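Local structure of Dhd127_b (Synthetic construct, 6DLM) at residues T28-L32 / R45-V50. The protein pairs with its designed partner chain, Dhd127_a, to form a de novo coiled-coil heterodimer meant to be orthogonal to other such pairs. Sequence-based numbering, arbitrary orientation.
Sequences TQKEL and RVRELV
Glu31 and Arg45 join the two helices of an antiparallel helical hairpin close to its connecting loop, where segments 28-32 and 45-50, on helix 7-37 and helix 44-75, run at 155° to each other with their axes 9.6 Å apart. The guanidinium meets the carboxylate side-on. Arg45 NE donates to Glu31 OE2 at 2.7 Å, and Arg45 NH2 donates at 3.0 Å to the syn lone pair of Glu31 OE1. NH2 also donates to OE2, which therefore accepts from two nitrogens and lies in the guanidinium plane, while OE1 is tilted out of it. The two flat groups are twisted by 36°, and NE meets OE2 on its syn side but tilted out of the carboxylate plane. Glu31 gets there on a fully extended chain, whereas Arg45 bends at chi2 (59°) and crosses it almost perpendicularly.

Leu49 underlies this salt bridge: its CD2 lies over one guanidinium face, offset toward the rim, and CD1 packs 3.8 Å from Glu31 CD, so the charged pair borders the apolar seam. Thr28 turns its methyl CG2 to Leu49 CD2 at 3.7 Å, while its hydroxyl OG1 is satisfied within its own helix by the carbonyl oxygen of Glu24. The amide nitrogen of the buried Gln29 is likewise satisfied, NE2 hydrogen-bonding Ser53 OG of its own chain and Ser29 OG of the Dhd127_a chain; Ser53 OG is also hydrogen-bonded with Leu49 O. One amide nitrogen thus bonds both to helix 44-75 and to the partner chain. Deeper in the seam, Leu32 CD2 rests on Val50 CG2, and Leu32 CD1 presses tightly into Val46, 3.4 Å from its CG1.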
loop_
_atom_site.group_PDB
_atom_site.type_symbol
_atom_site.label_atom_id
_atom_site.label_comp_id
_atom_site.label_asym_id
_atom_site.label_seq_id
_atom_site.Cartn_x
_atom_site.Cartn_y
_atom_site.Cartn_z
ATOM N N THR B 28 8.104 6.359 1.526
ATOM C CA THR B 28 9.404 5.859 1.123
ATOM C C THR B 28 9.487 5.776 -0.413
ATOM O O THR B 28 10.457 6.197 -0.998
ATOM C CB THR B 28 9.620 4.456 1.699
ATOM O OG1 THR B 28 9.514 4.510 3.122
ATOM C CG2 THR B 28 10.957 3.925 1.297
ATOM N N GLN B 29 8.452 5.241 -1.031
ATOM C CA GLN B 29 8.378 5.172 -2.485
ATOM C C GLN B 29 8.324 6.565 -3.150
ATOM O O GLN B 29 8.880 6.756 -4.222
ATOM C CB GLN B 29 7.221 4.280 -2.907
ATOM C CG GLN B 29 7.528 2.820 -2.646
ATOM C CD GLN B 29 8.480 2.245 -3.684
ATOM O OE1 GLN B 29 8.307 2.461 -4.866
ATOM N NE2 GLN B 29 9.480 1.507 -3.234
ATOM N N LYS B 30 7.607 7.514 -2.558
ATOM C CA LYS B 30 7.593 8.861 -3.097
ATOM C C LYS B 30 9.004 9.493 -3.060
ATOM O O LYS B 30 9.392 10.149 -4.009
ATOM C CB LYS B 30 6.593 9.729 -2.343
ATOM C CG LYS B 30 6.381 11.090 -2.977
ATOM C CD LYS B 30 6.003 10.981 -4.445
ATOM C CE LYS B 30 4.631 10.349 -4.619
ATOM N NZ LYS B 30 4.056 10.532 -5.982
ATOM N N GLU B 31 9.747 9.308 -1.978
ATOM C CA GLU B 31 11.102 9.858 -1.958
ATOM C C GLU B 31 11.926 9.220 -3.089
ATOM O O GLU B 31 12.618 9.916 -3.811
ATOM C CB GLU B 31 11.802 9.625 -0.619
ATOM C CG GLU B 31 13.252 10.100 -0.599
ATOM C CD GLU B 31 13.992 9.775 0.691
ATOM O OE1 GLU B 31 13.341 9.430 1.677
ATOM O OE2 GLU B 31 15.225 9.890 0.726
ATOM N N LEU B 32 11.778 7.918 -3.261
ATOM C CA LEU B 32 12.506 7.220 -4.305
ATOM C C LEU B 32 12.147 7.776 -5.686
ATOM O O LEU B 32 13.023 8.071 -6.473
ATOM C CB LEU B 32 12.167 5.733 -4.217
ATOM C CG LEU B 32 12.691 4.770 -5.271
ATOM C CD1 LEU B 32 14.199 4.829 -5.352
ATOM C CD2 LEU B 32 12.239 3.351 -4.979
ATOM N N ARG B 45 21.311 6.026 -1.765
ATOM C CA ARG B 45 20.045 6.297 -1.092
ATOM C C ARG B 45 18.868 5.563 -1.744
ATOM O O ARG B 45 18.096 4.918 -1.064
ATOM C CB ARG B 45 19.768 7.795 -1.075
ATOM C CG ARG B 45 18.443 8.175 -0.453
ATOM C CD ARG B 45 18.330 7.718 0.989
ATOM N NE ARG B 45 17.144 8.273 1.616
ATOM C CZ ARG B 45 16.802 8.099 2.882
ATOM N NH1 ARG B 45 17.556 7.363 3.679
ATOM N NH2 ARG B 45 15.695 8.656 3.346
ATOM N N VAL B 46 18.766 5.605 -3.065
ATOM C CA VAL B 46 17.672 4.897 -3.715
ATOM C C VAL B 46 17.751 3.384 -3.456
ATOM O O VAL B 46 16.725 2.766 -3.249
ATOM C CB VAL B 46 17.568 5.183 -5.227
ATOM C CG1 VAL B 46 17.052 6.592 -5.472
ATOM C CG2 VAL B 46 18.887 4.940 -5.923
ATOM N N ARG B 47 18.942 2.784 -3.480
ATOM C CA ARG B 47 19.066 1.366 -3.200
ATOM C C ARG B 47 18.609 1.076 -1.771
ATOM O O ARG B 47 17.989 0.061 -1.523
ATOM C CB ARG B 47 20.505 0.891 -3.401
ATOM C CG ARG B 47 20.891 0.682 -4.851
ATOM C CD ARG B 47 20.156 -0.500 -5.469
ATOM N NE ARG B 47 20.642 -0.781 -6.814
ATOM C CZ ARG B 47 20.080 -1.634 -7.662
ATOM N NH1 ARG B 47 19.004 -2.312 -7.320
ATOM N NH2 ARG B 47 20.617 -1.812 -8.859
ATOM N N GLU B 48 18.953 1.955 -0.834
ATOM C CA GLU B 48 18.507 1.785 0.546
ATOM C C GLU B 48 16.971 1.903 0.661
ATOM O O GLU B 48 16.364 1.167 1.418
ATOM C CB GLU B 48 19.201 2.772 1.478
ATOM C CG GLU B 48 18.649 2.802 2.890
ATOM C CD GLU B 48 18.807 1.494 3.645
ATOM O OE1 GLU B 48 18.234 1.378 4.742
ATOM O OE2 GLU B 48 19.501 0.592 3.146
ATOM N N LEU B 49 16.369 2.832 -0.073
ATOM C CA LEU B 49 14.907 2.972 -0.072
ATOM C C LEU B 49 14.232 1.704 -0.612
ATOM O O LEU B 49 13.194 1.303 -0.118
ATOM C CB LEU B 49 14.458 4.188 -0.875
ATOM C CG LEU B 49 14.879 5.527 -0.282
ATOM C CD1 LEU B 49 14.678 6.649 -1.283
ATOM C CD2 LEU B 49 14.132 5.794 1.013
ATOM N N VAL B 50 14.817 1.116 -1.639
ATOM C CA VAL B 50 14.293 -0.129 -2.163
ATOM C C VAL B 50 14.386 -1.231 -1.101
ATOM O O VAL B 50 13.425 -1.935 -0.880
ATOM C CB VAL B 50 15.066 -0.584 -3.410
ATOM C CG1 VAL B 50 14.737 -2.033 -3.736
ATOM C CG2 VAL B 50 14.758 0.321 -4.585
#